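Long-range contacts in Lmo2812 protein (Listeria monocytogenes EGD-e, PDB 5ZQA), which probably works as a serine-type D-Ala-D-Ala carboxypeptidase, a penicillin-binding protein of the S11 family that trims peptidoglycan peptides in cell wall metabolism: residues F70-E74 against K184-H189; E80-E85 against D132-G136; F139-N144 against T156-A161. All coordinates share one frame; numbering follows the deposited sequence.

Contact 1: F70-E74 against K184-H189; sequences FLVLE and KLISTH. With MG (magnesium ion), chain C; MG (magnesium ion), chain B.
Glu74 OE2 is gripped twice: His189 NE2 donates to it at 2.7 Å, and a water held by the chain B magnesium ion donates to it as well. The histidine bond is bent, with an N-H...O angle of 148°, and lands on the anti lone pair of OE2, away from OE1. That other oxygen is a metal ligand itself: Glu74 OE1 lies 2.1 Å from the chain B magnesium, which also carries four waters. At the far nitrogen of the imidazole, His189 ND1 binds the chain C magnesium, also at 2.1 Å, and Glu191 joins it there. With a carboxylate on NE2 and a cation on ND1, the ring cannot easily rotate, and the metal probably polarises the N-H toward Glu74.

Carbon atoms pack around this polar core. Leu73 CB sits over the middle of the imidazole face in a CH-pi contact, 3.5 Å from the ring centroid. Phe70 has CG anti to its backbone N (chi1 -174°), which swings its ring toward 184-189; there the edge of His189 meets the Phe70 face in an offset edge-to-face pair, centroids 5.4 Å apart. Further back, Leu185 CD1 touches Phe70 CA at 3.8 Å.

The segments belong to helices 65-77 and 175-188, which run nearly parallel here, 23° between axes that approach to 10.9 Å. His189 is the first residue past the end of the second helix. Helix 139-150 covers Phe70 through Gln146, and helix 111-120 backs Leu73 through Tyr115.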
ATOM      1  N   PHE A  70      -0.863   8.625   1.872  1.00  8.65           N
ATOM      2  CA  PHE A  70      -1.150   9.831   1.094  1.00  8.18           C
ATOM      3  C   PHE A  70      -1.637  10.956   1.995  1.00  8.78           C
ATOM      4  O   PHE A  70      -1.154  12.087   1.907  1.00  8.56           O
ATOM      5  CB  PHE A  70      -2.191   9.546  -0.004  1.00  9.44           C
ATOM      6  CG  PHE A  70      -2.421  10.708  -0.928  1.00 11.14           C
ATOM      7  CD1 PHE A  70      -1.593  10.918  -2.013  1.00 16.58           C
ATOM      8  CD2 PHE A  70      -3.442  11.616  -0.688  1.00 14.40           C
ATOM      9  CE1 PHE A  70      -1.795  11.997  -2.865  1.00 17.63           C
ATOM     10  CE2 PHE A  70      -3.643  12.689  -1.530  1.00 17.22           C
ATOM     11  CZ  PHE A  70      -2.815  12.875  -2.619  1.00 18.63           C
ATOM     12  N   LEU A  71      -2.563  10.632   2.889  1.00  7.51           N
ATOM     13  CA  LEU A  71      -3.134  11.640   3.767  1.00  7.73           C
ATOM     14  C   LEU A  71      -2.149  12.145   4.837  1.00  8.76           C
ATOM     15  O   LEU A  71      -2.184  13.327   5.203  1.00 10.07           O
ATOM     16  CB  LEU A  71      -4.416  11.094   4.407  1.00  9.31           C
ATOM     17  CG  LEU A  71      -5.547  11.011   3.374  1.00  9.67           C
ATOM     18  CD1 LEU A  71      -6.754  10.271   3.940  1.00 13.50           C
ATOM     19  CD2 LEU A  71      -5.964  12.397   2.882  1.00 12.93           C
ATOM     20  N   VAL A  72      -1.265  11.276   5.320  1.00  7.24           N
ATOM     21  CA  VAL A  72      -0.190  11.696   6.211  1.00  8.26           C
ATOM     22  C   VAL A  72       0.737  12.677   5.511  1.00  8.63           C
ATOM     23  O   VAL A  72       1.055  13.743   6.051  1.00  8.88           O
ATOM     24  CB  VAL A  72       0.611  10.483   6.714  1.00  7.30           C
ATOM     25  CG1 VAL A  72       1.904  10.917   7.378  1.00 10.47           C
ATOM     26  CG2 VAL A  72      -0.257   9.658   7.672  1.00  9.88           C
ATOM     27  N   LEU A  73       1.130  12.334   4.290  1.00  6.99           N
ATOM     28  CA  LEU A  73       2.064  13.164   3.530  1.00  7.64           C
ATOM     29  C   LEU A  73       1.430  14.513   3.152  1.00  9.24           C
ATOM     30  O   LEU A  73       2.103  15.557   3.207  1.00  9.62           O
ATOM     31  CB  LEU A  73       2.537  12.408   2.292  1.00  7.99           C
ATOM     32  CG  LEU A  73       3.410  11.202   2.651  1.00  8.51           C
ATOM     33  CD1 LEU A  73       3.612  10.300   1.448  1.00 12.29           C
ATOM     34  CD2 LEU A  73       4.751  11.649   3.210  1.00 11.14           C
ATOM     35  N   GLU A  74       0.141  14.504   2.802  1.00  7.41           N
ATOM     36  CA  GLU A  74      -0.596  15.755   2.574  1.00  8.53           C
ATOM     37  C   GLU A  74      -0.591  16.635   3.830  1.00 10.25           C
ATOM     38  O   GLU A  74      -0.325  17.836   3.765  1.00 10.94           O
ATOM     39  CB  GLU A  74      -2.048  15.476   2.157  1.00 10.59           C
ATOM     40  CG  GLU A  74      -2.203  14.854   0.779  1.00 11.94           C
ATOM     41  CD  GLU A  74      -1.992  15.865  -0.327  1.00 15.77           C
ATOM     42  OE1 GLU A  74      -2.853  16.762  -0.481  1.00 17.66           O
ATOM     43  OE2 GLU A  74      -0.954  15.788  -1.022  1.00 14.77           O
ATOM     44  N   LYS A 184      -1.125   8.537  -8.272  1.00  9.61           N
ATOM     45  CA  LYS A 184      -1.313   9.839  -7.641  1.00 11.70           C
ATOM     46  C   LYS A 184      -0.405   9.995  -6.424  1.00 10.51           C
ATOM     47  O   LYS A 184       0.155  11.064  -6.187  1.00  9.81           O
ATOM     48  CB  LYS A 184      -2.778  10.030  -7.233  1.00 12.56           C
ATOM     49  CG  LYS A 184      -3.106  11.427  -6.748  1.00 18.00           C
ATOM     50  CD  LYS A 184      -3.185  12.423  -7.889  1.00 24.55           C
ATOM     51  CE  LYS A 184      -4.337  12.111  -8.833  1.00 24.75           C
ATOM     52  NZ  LYS A 184      -4.528  13.228  -9.796  1.00 28.61           N
ATOM     53  N   LEU A 185      -0.266   8.924  -5.649  1.00  7.95           N
ATOM     54  CA  LEU A 185       0.613   8.958  -4.485  1.00  8.76           C
ATOM     55  C   LEU A 185       2.061   9.222  -4.906  1.00  7.60           C
ATOM     56  O   LEU A 185       2.739  10.088  -4.341  1.00  9.56           O
ATOM     57  CB  LEU A 185       0.505   7.644  -3.697  1.00  7.66           C
ATOM     58  CG  LEU A 185       1.508   7.429  -2.563  1.00  8.52           C
ATOM     59  CD1 LEU A 185       1.357   8.477  -1.479  1.00  9.39           C
ATOM     60  CD2 LEU A 185       1.342   6.022  -1.974  1.00 10.54           C
ATOM     61  N   ILE A 186       2.527   8.499  -5.918  1.00  7.35           N
ATOM     62  CA  ILE A 186       3.901   8.634  -6.376  1.00  8.88           C
ATOM     63  C   ILE A 186       4.159   9.990  -7.063  1.00 10.38           C
ATOM     64  O   ILE A 186       5.201  10.610  -6.838  1.00 12.05           O
ATOM     65  CB  ILE A 186       4.263   7.463  -7.312  1.00  8.89           C
ATOM     66  CG1 ILE A 186       4.309   6.153  -6.515  1.00  9.50           C
ATOM     67  CG2 ILE A 186       5.602   7.702  -8.020  1.00 12.89           C
ATOM     68  CD1 ILE A 186       4.401   4.913  -7.400  1.00 11.11           C
ATOM     69  N   SER A 187       3.219  10.474  -7.873  1.00  9.42           N
ATOM     70  CA  SER A 187       3.426  11.750  -8.570  1.00 10.47           C
ATOM     71  C   SER A 187       3.357  12.942  -7.603  1.00 12.78           C
ATOM     72  O   SER A 187       4.108  13.914  -7.738  1.00 12.35           O
ATOM     73  CB  SER A 187       2.405  11.907  -9.701  1.00 15.13           C
ATOM     74  OG  SER A 187       1.089  12.045  -9.204  1.00 18.11           O
ATOM     75  N   THR A 188       2.467  12.861  -6.622  1.00  9.19           N
ATOM     76  CA  THR A 188       2.274  13.951  -5.668  1.00  8.75           C
ATOM     77  C   THR A 188       3.332  13.941  -4.568  1.00  9.18           C
ATOM     78  O   THR A 188       3.769  15.004  -4.091  1.00  9.83           O
ATOM     79  CB  THR A 188       0.879  13.870  -5.029  1.00  8.72           C
ATOM     80  OG1 THR A 188      -0.116  13.816  -6.064  1.00 13.12           O
ATOM     81  CG2 THR A 188       0.620  15.075  -4.153  1.00 10.21           C
ATOM     82  N   HIS A 189       3.743  12.740  -4.171  1.00 10.01           N
ATOM     83  CA  HIS A 189       4.726  12.560  -3.109  1.00  9.31           C
ATOM     84  C   HIS A 189       5.789  11.557  -3.522  1.00  9.69           C
ATOM     85  O   HIS A 189       5.845  10.457  -2.978  1.00  9.67           O
ATOM     86  CB  HIS A 189       4.045  12.105  -1.806  1.00 10.31           C
ATOM     87  CG  HIS A 189       3.029  13.075  -1.305  1.00  8.70           C
ATOM     88  ND1 HIS A 189       3.375  14.235  -0.650  1.00 11.31           N
ATOM     89  CD2 HIS A 189       1.679  13.091  -1.420  1.00 10.50           C
ATOM     90  CE1 HIS A 189       2.281  14.914  -0.356  1.00 10.46           C
ATOM     91  NE2 HIS A 189       1.238  14.247  -0.818  1.00 11.33           N
TER
HETATM   92 MG    MG C 302       5.240  14.661   0.167  1.00  0.36          MG
HETATM   93 MG    MG B 301      -2.601  18.634  -1.492  1.00 22.27          MG
HETATM   94  O   HOH W   1       4.962  15.192   2.119  1.00 12.62           O
HETATM   95  O   HOH W   2      -1.239  17.616  -2.747  1.00 23.19           O
HETATM   96  O   HOH W   3      -0.973  19.163  -0.208  1.00 23.80           O
HETATM   97  O   HOH W   4      -4.288  18.032  -2.544  1.00 27.67           O
HETATM   98  O   HOH W   5      -3.800  19.580  -0.261  1.00 22.88           O

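Contact 2: E80-E85 against D132-G136; sequences ELSWDE and DRLDG
Arg133 and Glu85 form a side-on, two-pronged salt bridge, tying helix 124-135 to the type I beta turn Ser82-Glu85. This is the tight part of the contact. Arg133 NE reaches Glu85 OE1 at 2.7 Å, almost straight at 171° and in the guanidinium plane, while Arg133 NH2 meets the syn lone pair of Glu85 OE2 at 2.9 Å. The two flat groups are close to coplanar. Within the turn, Ser82 N donates to Glu85 OE2 from the anti side at 3.0 Å, so the carboxylate is held by its own loop as well as by the arginine.

Arg133 bends at chi2 (63°), and its guanidinium comes to lie with one face on Leu81 CD1, 3.7 Å from Arg133 CZ. Beyond that the packing is slacker: Leu81 CD2 and Leu134 CD2 come no nearer than 4.3 Å, although Ala75 of helix 65-77 backs both leucines. The Glu80 end is the solvent side, its side chain exposed. Here Arg133 NH2 has a second acceptor, Glu80 O, through a more bent bond, and one water bridges the same two residues, donating to Glu80 O at 2.8 Å and accepting from Arg133 NH1 at 3.0 Å.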
ATOM      1  N   GLU A  80      -0.042  20.647   8.838  1.00 13.08           N
ATOM      2  CA  GLU A  80      -1.087  20.158   9.729  1.00 13.89           C
ATOM      3  C   GLU A  80      -0.611  18.989  10.590  1.00 15.21           C
ATOM      4  O   GLU A  80      -1.372  18.466  11.402  1.00 17.40           O
ATOM      5  CB  GLU A  80      -2.318  19.715   8.924  1.00 15.58           C
ATOM      6  CG  GLU A  80      -3.030  20.842   8.196  1.00 18.92           C
ATOM      7  CD  GLU A  80      -3.965  20.357   7.094  1.00 24.03           C
ATOM      8  OE1 GLU A  80      -3.967  19.144   6.774  1.00 24.87           O
ATOM      9  OE2 GLU A  80      -4.698  21.204   6.535  1.00 27.87           O
ATOM     10  N   LEU A  81       0.635  18.573  10.381  1.00 12.44           N
ATOM     11  CA  LEU A  81       1.203  17.401  11.043  1.00 12.71           C
ATOM     12  C   LEU A  81       2.717  17.523  11.011  1.00 12.27           C
ATOM     13  O   LEU A  81       3.278  17.942  10.000  1.00 14.18           O
ATOM     14  CB  LEU A  81       0.748  16.111  10.349  1.00 11.26           C
ATOM     15  CG  LEU A  81       1.194  14.763  10.928  1.00 11.81           C
ATOM     16  CD1 LEU A  81       0.466  14.447  12.221  1.00 11.97           C
ATOM     17  CD2 LEU A  81       0.981  13.644   9.910  1.00 13.36           C
ATOM     18  N   SER A  82       3.377  17.183  12.117  1.00 12.83           N
ATOM     19  CA  SER A  82       4.832  17.197  12.167  1.00 14.50           C
ATOM     20  C   SER A  82       5.386  15.789  12.321  1.00 13.44           C
ATOM     21  O   SER A  82       4.807  14.962  13.021  1.00 11.90           O
ATOM     22  CB  SER A  82       5.317  18.080  13.318  1.00 17.70           C
ATOM     23  OG  SER A  82       4.972  19.433  13.079  1.00 27.16           O
ATOM     24  N   TRP A  83       6.509  15.521  11.659  1.00 13.16           N
ATOM     25  CA  TRP A  83       7.123  14.206  11.717  1.00 11.80           C
ATOM     26  C   TRP A  83       7.577  13.818  13.132  1.00 12.37           C
ATOM     27  O   TRP A  83       7.719  12.630  13.429  1.00 13.27           O
ATOM     28  CB  TRP A  83       8.320  14.139  10.766  1.00 12.63           C
ATOM     29  CG  TRP A  83       7.974  14.084   9.304  1.00 12.00           C
ATOM     30  CD1 TRP A  83       8.311  14.999   8.350  1.00 12.50           C
ATOM     31  CD2 TRP A  83       7.247  13.054   8.628  1.00 10.15           C
ATOM     32  NE1 TRP A  83       7.845  14.601   7.118  1.00 12.64           N
ATOM     33  CE2 TRP A  83       7.183  13.409   7.265  1.00 10.26           C
ATOM     34  CE3 TRP A  83       6.646  11.864   9.039  1.00 11.20           C
ATOM     35  CZ2 TRP A  83       6.537  12.625   6.315  1.00 12.16           C
ATOM     36  CZ3 TRP A  83       6.006  11.083   8.090  1.00 12.69           C
ATOM     37  CH2 TRP A  83       5.960  11.465   6.742  1.00 11.12           C
ATOM     38  N   ASP A  84       7.800  14.806  13.999  1.00 12.84           N
ATOM     39  CA  ASP A  84       8.311  14.503  15.336  1.00 15.66           C
ATOM     40  C   ASP A  84       7.231  14.432  16.415  1.00 14.18           C
ATOM     41  O   ASP A  84       7.553  14.261  17.591  1.00 15.19           O
ATOM     42  CB  ASP A  84       9.366  15.536  15.751  1.00 16.80           C
ATOM     43  CG  ASP A  84       8.773  16.909  15.991  1.00 22.88           C
ATOM     44  OD1 ASP A  84       7.738  17.231  15.372  1.00 22.89           O
ATOM     45  OD2 ASP A  84       9.354  17.670  16.801  1.00 28.35           O
ATOM     46  N   GLU A  85       5.961  14.572  16.045  1.00 11.38           N
ATOM     47  CA  GLU A  85       4.899  14.346  17.023  1.00 13.50           C
ATOM     48  C   GLU A  85       4.988  12.916  17.524  1.00 13.55           C
ATOM     49  O   GLU A  85       5.264  12.006  16.743  1.00 14.43           O
ATOM     50  CB  GLU A  85       3.520  14.597  16.424  1.00 12.50           C
ATOM     51  CG  GLU A  85       3.280  16.023  15.987  1.00 12.71           C
ATOM     52  CD  GLU A  85       1.856  16.233  15.533  1.00 14.67           C
ATOM     53  OE1 GLU A  85       0.945  15.665  16.174  1.00 16.64           O
ATOM     54  OE2 GLU A  85       1.655  16.954  14.537  1.00 15.30           O
ATOM     55  N   ASP A 132      -6.221   8.183  13.482  1.00 10.87           N
ATOM     56  CA  ASP A 132      -6.830   8.801  14.663  1.00 11.38           C
ATOM     57  C   ASP A 132      -6.320  10.224  14.883  1.00 10.48           C
ATOM     58  O   ASP A 132      -7.094  11.145  15.151  1.00 11.24           O
ATOM     59  CB  ASP A 132      -6.546   7.965  15.914  1.00 12.53           C
ATOM     60  CG  ASP A 132      -7.437   6.752  16.034  1.00 23.79           C
ATOM     61  OD1 ASP A 132      -8.201   6.451  15.094  1.00 22.74           O
ATOM     62  OD2 ASP A 132      -7.360   6.088  17.091  1.00 25.81           O
ATOM     63  N   ARG A 133      -5.012  10.406  14.762  1.00 11.26           N
ATOM     64  CA  ARG A 133      -4.407  11.724  14.924  1.00 10.55           C
ATOM     65  C   ARG A 133      -4.948  12.694  13.877  1.00 12.53           C
ATOM     66  O   ARG A 133      -5.233  13.855  14.168  1.00 13.12           O
ATOM     67  CB  ARG A 133      -2.880  11.621  14.835  1.00 10.67           C
ATOM     68  CG  ARG A 133      -2.147  12.939  14.552  1.00 10.07           C
ATOM     69  CD  ARG A 133      -2.316  13.994  15.657  1.00 11.67           C
ATOM     70  NE  ARG A 133      -1.567  15.189  15.276  1.00 10.96           N
ATOM     71  CZ  ARG A 133      -2.001  16.095  14.407  1.00 11.23           C
ATOM     72  NH1 ARG A 133      -3.210  15.971  13.874  1.00 12.21           N
ATOM     73  NH2 ARG A 133      -1.232  17.136  14.092  1.00 12.21           N
ATOM     74  N   LEU A 134      -5.116  12.212  12.653  1.00 10.21           N
ATOM     75  CA  LEU A 134      -5.564  13.097  11.582  1.00 12.30           C
ATOM     76  C   LEU A 134      -7.040  13.473  11.657  1.00 11.88           C
ATOM     77  O   LEU A 134      -7.386  14.632  11.435  1.00 16.74           O
ATOM     78  CB  LEU A 134      -5.263  12.471  10.221  1.00 13.62           C
ATOM     79  CG  LEU A 134      -3.779  12.477   9.854  1.00 14.79           C
ATOM     80  CD1 LEU A 134      -3.567  11.694   8.580  1.00 15.23           C
ATOM     81  CD2 LEU A 134      -3.264  13.905   9.718  1.00 17.33           C
ATOM     82  N   ASP A 135      -7.919  12.516  11.942  1.00 12.53           N
ATOM     83  CA  ASP A 135      -9.356  12.809  11.873  1.00 15.10           C
ATOM     84  C   ASP A 135     -10.218  12.046  12.864  1.00 19.49           C
ATOM     85  O   ASP A 135     -11.443  11.996  12.708  1.00 18.51           O
ATOM     86  CB  ASP A 135      -9.880  12.549  10.461  1.00 16.59           C
ATOM     87  CG  ASP A 135      -9.352  13.550   9.450  1.00 27.48           C
ATOM     88  OD1 ASP A 135      -9.856  14.699   9.425  1.00 29.90           O
ATOM     89  OD2 ASP A 135      -8.439  13.191   8.671  1.00 27.76           O
ATOM     90  N   GLY A 136      -9.595  11.482  13.895  1.00 17.60           N
ATOM     91  CA  GLY A 136     -10.317  10.703  14.887  1.00 21.36           C
ATOM     92  C   GLY A 136     -11.102   9.560  14.269  1.00 19.80           C
ATOM     93  O   GLY A 136     -10.634   8.889  13.338  1.00 22.04           O
TER
HETATM   94  O   HOH W   6      -4.102  18.011  11.882  1.00 22.06           O

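Contact 3: F139-N144 against T156-A161; sequences FPKEMN and TTFVSA
A chi1 of -71° sets Asn144 CG anti to its carbonyl carbon and carries the amide to the backbone of Phe158; Met143, with a similar first torsion and a bend at chi3 (81°), brings its sulfur and methyl group against the same strip of chain. The amide reads both polar atoms of one residue. Phe158 N donates to Asn144 OD1 at 2.9 Å, nearly straight at 176° and on a lone pair in the carbonyl plane, and Asn144 ND2 returns a bond to Phe158 O at 3.0 Å. A water gives a second donor to Asn144 OD1 and also donates to Thr156 O, extending the grip along the loop.

Met143 crosses Phe158 at about a right angle, its CE packing 3.9 Å from Phe158 CD1, while Met143 SD lies obliquely to the Phe158 ring in a Met-aromatic contact. The same SD lies 3.3 Å from Ser160 O. Pro140 CG rests against Val159 O at 3.4 Å, and Phe139 CD2 touches Ala161 CB at 3.6 Å.

Phe158 also reaches Met67 of helix 65-77, and Ala161 O accepts from Thr68 OG1. The asparagine thus pairs with an extended residue much as a neighbouring strand would, fastening to helix 139-150 a loop whose Ala161 side chain lies about 7 Å from that of Lys65, the predicted proton acceptor of the active site.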
ATOM      1  N   PHE A 139     -11.788   9.180  10.196  1.00 13.15           N
ATOM      2  CA  PHE A 139     -10.749   9.022   9.177  1.00 12.17           C
ATOM      3  C   PHE A 139     -11.187   8.225   7.934  1.00 11.25           C
ATOM      4  O   PHE A 139     -10.831   8.614   6.821  1.00 11.13           O
ATOM      5  CB  PHE A 139      -9.495   8.386   9.769  1.00 10.99           C
ATOM      6  CG  PHE A 139      -8.298   8.478   8.860  1.00  9.03           C
ATOM      7  CD1 PHE A 139      -7.699   9.703   8.595  1.00 11.15           C
ATOM      8  CD2 PHE A 139      -7.785   7.339   8.259  1.00 11.29           C
ATOM      9  CE1 PHE A 139      -6.597   9.793   7.751  1.00 12.38           C
ATOM     10  CE2 PHE A 139      -6.675   7.422   7.418  1.00 10.11           C
ATOM     11  CZ  PHE A 139      -6.085   8.645   7.163  1.00 11.47           C
ATOM     12  N   PRO A 140     -11.962   7.131   8.091  1.00 10.17           N
ATOM     13  CA  PRO A 140     -12.395   6.437   6.866  1.00 12.58           C
ATOM     14  C   PRO A 140     -13.176   7.338   5.910  1.00 12.93           C
ATOM     15  O   PRO A 140     -13.029   7.217   4.693  1.00 12.40           O
ATOM     16  CB  PRO A 140     -13.280   5.311   7.400  1.00 13.17           C
ATOM     17  CG  PRO A 140     -12.699   5.019   8.751  1.00 14.45           C
ATOM     18  CD  PRO A 140     -12.304   6.357   9.300  1.00 13.88           C
ATOM     19  N   LYS A 141     -13.981   8.245   6.450  1.00 14.33           N
ATOM     20  CA  LYS A 141     -14.703   9.194   5.604  1.00 14.59           C
ATOM     21  C   LYS A 141     -13.723  10.080   4.836  1.00 12.27           C
ATOM     22  O   LYS A 141     -13.927  10.371   3.658  1.00 13.96           O
ATOM     23  CB  LYS A 141     -15.660  10.046   6.448  1.00 18.66           C
ATOM     24  CG  LYS A 141     -16.469  11.079   5.661  1.00 25.97           C
ATOM     25  CD  LYS A 141     -17.867  11.251   6.261  1.00 30.63           C
ATOM     26  CE  LYS A 141     -17.803  11.395   7.777  1.00 28.96           C
ATOM     27  NZ  LYS A 141     -19.145  11.524   8.417  1.00 30.61           N
ATOM     28  N   GLU A 142     -12.638  10.485   5.484  1.00 12.14           N
ATOM     29  CA  GLU A 142     -11.629  11.290   4.805  1.00 13.41           C
ATOM     30  C   GLU A 142     -10.877  10.484   3.750  1.00 12.34           C
ATOM     31  O   GLU A 142     -10.541  11.016   2.695  1.00 12.52           O
ATOM     32  CB  GLU A 142     -10.654  11.886   5.816  1.00 17.45           C
ATOM     33  CG  GLU A 142     -11.283  12.962   6.694  1.00 24.31           C
ATOM     34  CD  GLU A 142     -11.774  14.163   5.895  1.00 30.93           C
ATOM     35  OE1 GLU A 142     -11.263  14.395   4.776  1.00 29.15           O
ATOM     36  OE2 GLU A 142     -12.676  14.877   6.385  1.00 36.47           O
ATOM     37  N   MET A 143     -10.639   9.203   4.018  1.00 10.72           N
ATOM     38  CA  MET A 143     -10.029   8.333   3.014  1.00  9.78           C
ATOM     39  C   MET A 143     -10.902   8.263   1.767  1.00 10.37           C
ATOM     40  O   MET A 143     -10.412   8.364   0.647  1.00  9.89           O
ATOM     41  CB  MET A 143      -9.811   6.916   3.570  1.00  8.14           C
ATOM     42  CG  MET A 143      -8.848   6.829   4.738  1.00 10.32           C
ATOM     43  SD  MET A 143      -8.766   5.157   5.428  1.00  9.19           S
ATOM     44  CE  MET A 143      -7.627   4.356   4.288  1.00 10.70           C
ATOM     45  N   ASN A 144     -12.207   8.080   1.962  1.00  9.32           N
ATOM     46  CA  ASN A 144     -13.114   7.980   0.821  1.00  9.19           C
ATOM     47  C   ASN A 144     -13.321   9.335   0.136  1.00 10.63           C
ATOM     48  O   ASN A 144     -13.471   9.403  -1.092  1.00 10.53           O
ATOM     49  CB  ASN A 144     -14.428   7.370   1.286  1.00 10.89           C
ATOM     50  CG  ASN A 144     -14.276   5.909   1.608  1.00 11.01           C
ATOM     51  OD1 ASN A 144     -13.704   5.167   0.821  1.00 12.46           O
ATOM     52  ND2 ASN A 144     -14.750   5.491   2.778  1.00 13.33           N
ATOM     53  N   THR A 156     -14.454   1.645  -5.319  1.00 10.72           N
ATOM     54  CA  THR A 156     -13.544   1.675  -4.167  1.00 10.79           C
ATOM     55  C   THR A 156     -14.229   2.177  -2.899  1.00 11.41           C
ATOM     56  O   THR A 156     -14.900   3.199  -2.931  1.00 13.45           O
ATOM     57  CB  THR A 156     -12.325   2.573  -4.445  1.00 11.72           C
ATOM     58  OG1 THR A 156     -11.545   1.981  -5.488  1.00 12.83           O
ATOM     59  CG2 THR A 156     -11.442   2.731  -3.187  1.00 13.34           C
ATOM     60  N   THR A 157     -14.072   1.440  -1.801  1.00 10.79           N
ATOM     61  CA  THR A 157     -14.447   1.931  -0.473  1.00 10.39           C
ATOM     62  C   THR A 157     -13.423   1.492   0.566  1.00  9.96           C
ATOM     63  O   THR A 157     -13.070   0.312   0.658  1.00 10.49           O
ATOM     64  CB  THR A 157     -15.849   1.447  -0.021  1.00 14.72           C
ATOM     65  OG1 THR A 157     -15.960   0.042  -0.232  1.00 19.70           O
ATOM     66  CG2 THR A 157     -16.957   2.148  -0.787  1.00 16.84           C
ATOM     67  N   PHE A 158     -12.936   2.466   1.325  1.00 10.51           N
ATOM     68  CA  PHE A 158     -12.059   2.228   2.467  1.00  9.81           C
ATOM     69  C   PHE A 158     -12.886   2.161   3.741  1.00 10.04           C
ATOM     70  O   PHE A 158     -13.882   2.875   3.874  1.00 11.92           O
ATOM     71  CB  PHE A 158     -11.006   3.336   2.579  1.00  9.41           C
ATOM     72  CG  PHE A 158     -10.113   3.445   1.377  1.00  9.68           C
ATOM     73  CD1 PHE A 158      -9.092   2.531   1.175  1.00 10.07           C
ATOM     74  CD2 PHE A 158     -10.285   4.471   0.455  1.00  9.89           C
ATOM     75  CE1 PHE A 158      -8.263   2.615   0.075  1.00 10.39           C
ATOM     76  CE2 PHE A 158      -9.455   4.561  -0.659  1.00 10.55           C
ATOM     77  CZ  PHE A 158      -8.443   3.627  -0.847  1.00  9.44           C
ATOM     78  N   VAL A 159     -12.464   1.322   4.682  1.00 10.45           N
ATOM     79  CA  VAL A 159     -13.228   1.147   5.922  1.00 10.30           C
ATOM     80  C   VAL A 159     -12.417   1.491   7.170  1.00 12.14           C
ATOM     81  O   VAL A 159     -12.981   1.638   8.257  1.00 12.12           O
ATOM     82  CB  VAL A 159     -13.775  -0.310   6.053  1.00 10.95           C
ATOM     83  CG1 VAL A 159     -14.687  -0.664   4.872  1.00 12.41           C
ATOM     84  CG2 VAL A 159     -12.650  -1.335   6.168  1.00 10.56           C
ATOM     85  N   SER A 160     -11.099   1.601   7.018  1.00  9.57           N
ATOM     86  CA  SER A 160     -10.208   1.812   8.155  1.00 10.19           C
ATOM     87  C   SER A 160      -8.843   2.270   7.669  1.00 10.28           C
ATOM     88  O   SER A 160      -8.480   2.018   6.524  1.00  9.46           O
ATOM     89  CB  SER A 160     -10.062   0.526   8.970  1.00  9.39           C
ATOM     90  OG  SER A 160      -9.339  -0.455   8.234  1.00  9.64           O
ATOM     91  N   ALA A 161      -8.088   2.949   8.530  1.00  9.28           N
ATOM     92  CA  ALA A 161      -6.754   3.416   8.172  1.00  8.73           C
ATOM     93  C   ALA A 161      -5.803   2.268   7.818  1.00  9.55           C
ATOM     94  O   ALA A 161      -4.915   2.417   6.972  1.00  8.94           O
ATOM     95  CB  ALA A 161      -6.167   4.242   9.309  1.00 10.44           C
TER
HETATM   96  O   HOH W   7     -14.264   5.642  -1.929  1.00 19.09           O

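Contacts 1 and 3 are buried, while contact 2 lies at the surface, and the chemistry follows. Contact 1 joins two helices through a hydrogen bond between ligands of two different magnesium ions, and through aromatic packing; contact 2 relies on a direct salt bridge, with a water joining the same arginine to a backbone carbonyl; contact 3 holds a loop to a helix with a neutral amide and apolar side chains. Helix 65-77 links them all. Val72 CG1 packs on Leu81 CD2 at 3.8 Å, and Leu71 CD1 on Phe139 CZ at 3.7 Å, so Leu71 and Val72, which do not touch 184-189, serve the other two. Contacts 2 and 3 meet through Leu134 and Phe139.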